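Local coordinates for eukaryotic translation initiation factor 5A-2 (Arabidopsis thaliana, PDB 3HKS), which promotes translation elongation and termination, binding the ribosome between its exit and peptidyl sites and rescuing ribosomes stalled on polyproline and other difficult sequences, at residues Q29-I34 with C65-I70. Numbering follows the deposited sequence.
Sequences QSAGNI and CHFVAI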
loop_
_atom_site.group_PDB
_atom_site.type_symbol
_atom_site.label_atom_id
_atom_site.label_comp_id
_atom_site.label_asym_id
_atom_site.label_seq_id
_atom_site.Cartn_x
_atom_site.Cartn_y
_atom_site.Cartn_z
ATOM N N GLN A 29 4.848 9.876 14.756
ATOM C CA GLN A 29 6.252 10.223 14.563
ATOM C C GLN A 29 6.352 11.718 14.245
ATOM O O GLN A 29 5.538 12.242 13.482
ATOM C CB GLN A 29 6.843 9.385 13.427
ATOM C CG GLN A 29 8.322 9.626 13.134
ATOM C CD GLN A 29 8.828 8.689 12.060
ATOM O OE1 GLN A 29 8.101 8.361 11.126
ATOM N NE2 GLN A 29 10.072 8.231 12.198
ATOM N N SER A 30 7.332 12.393 14.843
ATOM C CA SER A 30 7.460 13.836 14.701
ATOM C C SER A 30 7.668 14.171 13.242
ATOM O O SER A 30 8.401 13.462 12.548
ATOM C CB SER A 30 8.586 14.399 15.568
ATOM O OG SER A 30 9.850 13.942 15.121
ATOM N N ALA A 31 7.007 15.236 12.779
ATOM C CA ALA A 31 7.095 15.656 11.381
ATOM C C ALA A 31 8.533 15.857 10.921
ATOM O O ALA A 31 8.862 15.563 9.771
ATOM C CB ALA A 31 6.262 16.910 11.145
ATOM N N GLY A 32 9.402 16.325 11.824
ATOM C CA GLY A 32 10.825 16.539 11.513
ATOM C C GLY A 32 11.606 15.268 11.202
ATOM O O GLY A 32 12.708 15.320 10.646
ATOM N N ASN A 33 11.037 14.121 11.553
ATOM C CA ASN A 33 11.670 12.819 11.265
ATOM C C ASN A 33 11.186 12.177 9.960
ATOM O O ASN A 33 11.772 11.215 9.501
ATOM C CB ASN A 33 11.471 11.845 12.433
ATOM C CG ASN A 33 12.543 11.980 13.501
ATOM O OD1 ASN A 33 13.733 11.899 13.212
ATOM N ND2 ASN A 33 12.123 12.170 14.744
ATOM N N ILE A 34 10.123 12.718 9.374
ATOM C CA ILE A 34 9.587 12.210 8.111
ATOM C C ILE A 34 10.518 12.535 6.939
ATOM O O ILE A 34 11.020 13.662 6.812
ATOM C CB ILE A 34 8.161 12.745 7.810
ATOM C CG1 ILE A 34 7.227 12.610 9.026
ATOM C CG2 ILE A 34 7.570 12.083 6.541
ATOM C CD1 ILE A 34 6.748 11.241 9.327
ATOM N N CYS A 65 7.329 21.723 8.653
ATOM C CA CYS A 65 7.567 20.790 7.547
ATOM C C CYS A 65 6.411 20.859 6.571
ATOM O O CYS A 65 5.252 20.748 6.965
ATOM C CB CYS A 65 7.729 19.367 8.066
ATOM S SG CYS A 65 9.130 19.161 9.150
ATOM N N HIS A 66 6.745 21.057 5.297
ATOM C CA HIS A 66 5.762 21.152 4.229
ATOM C C HIS A 66 5.834 19.854 3.428
ATOM O O HIS A 66 6.849 19.565 2.799
ATOM C CB HIS A 66 6.072 22.365 3.321
ATOM C CG HIS A 66 6.154 23.674 4.051
ATOM N ND1 HIS A 66 5.421 24.781 3.680
ATOM C CD2 HIS A 66 6.871 24.049 5.140
ATOM C CE1 HIS A 66 5.682 25.778 4.506
ATOM N NE2 HIS A 66 6.556 25.359 5.403
ATOM N N PHE A 67 4.758 19.077 3.450
ATOM C CA PHE A 67 4.740 17.769 2.775
ATOM C C PHE A 67 3.964 17.779 1.472
ATOM O O PHE A 67 2.855 18.317 1.401
ATOM C CB PHE A 67 4.148 16.689 3.692
ATOM C CG PHE A 67 4.943 16.464 4.939
ATOM C CD1 PHE A 67 6.211 15.915 4.878
ATOM C CD2 PHE A 67 4.432 16.823 6.177
ATOM C CE1 PHE A 67 6.960 15.720 6.032
ATOM C CE2 PHE A 67 5.175 16.622 7.343
ATOM C CZ PHE A 67 6.434 16.073 7.267
ATOM N N VAL A 68 4.548 17.164 0.447
ATOM C CA VAL A 68 3.779 16.740 -0.732
ATOM C C VAL A 68 3.828 15.208 -0.759
ATOM O O VAL A 68 4.901 14.620 -0.680
ATOM C CB VAL A 68 4.322 17.349 -2.068
ATOM C CG1 VAL A 68 3.429 16.964 -3.245
ATOM C CG2 VAL A 68 4.429 18.876 -1.971
ATOM N N ALA A 69 2.667 14.572 -0.859
ATOM C CA ALA A 69 2.597 13.117 -0.772
ATOM C C ALA A 69 1.574 12.532 -1.743
ATOM O O ALA A 69 0.632 13.215 -2.138
ATOM C CB ALA A 69 2.303 12.677 0.685
ATOM N N ILE A 70 1.753 11.269 -2.129
ATOM C CA ILE A 70 0.865 10.637 -3.123
ATOM C C ILE A 70 0.078 9.473 -2.514
ATOM O O ILE A 70 0.669 8.515 -2.003
ATOM C CB ILE A 70 1.661 10.158 -4.386
ATOM C CG1 ILE A 70 2.494 11.303 -4.998
ATOM C CG2 ILE A 70 0.727 9.493 -5.429
ATOM C CD1 ILE A 70 1.702 12.446 -5.590
#
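F67 sets the far end of its ring against A31 and I34, a clear case of an aromatic side chain reaching from one strand, 64-71, to the short 3-10 turn that follows another, 26-30. The I34 side chain crosses that of F67 at about a right angle, with I34 CB 3.7 Å from F67 CE1. Its CG2 branch touches the same ring carbon, while CG1, placed anti to the carbonyl carbon (chi1 -48°), comes near CZ. At the ring's edge and in its plane sits the carbonyl of A31, with O 3.5 Å from F67 CZ; the methyl CB of A31 is 4.0 Å from F67 CE2. That oxygen also accepts the 3.1 Å backbone bond from I34 N to A31 O, which closes the turn. C65, two residues before F67 and pointing to the same side, rests SG 3.7 Å from A31 O and 3.9 Å from G32 N. I40 and C88 meet F67, and V49 meets I34, within the SH3-like N-terminal part.

The outer side of the turn is looser and more polar: exposed N33 turns away from strand 64-71, and its ND2 donates a bent bond to S30 OG (2.9 Å, 131°). With no hydrogen bond across, the segments are held mainly by van der Waals packing, the A31 carbonyl adding a weakly polar contact at the ring edge while accepting a hydrogen bond within its own turn.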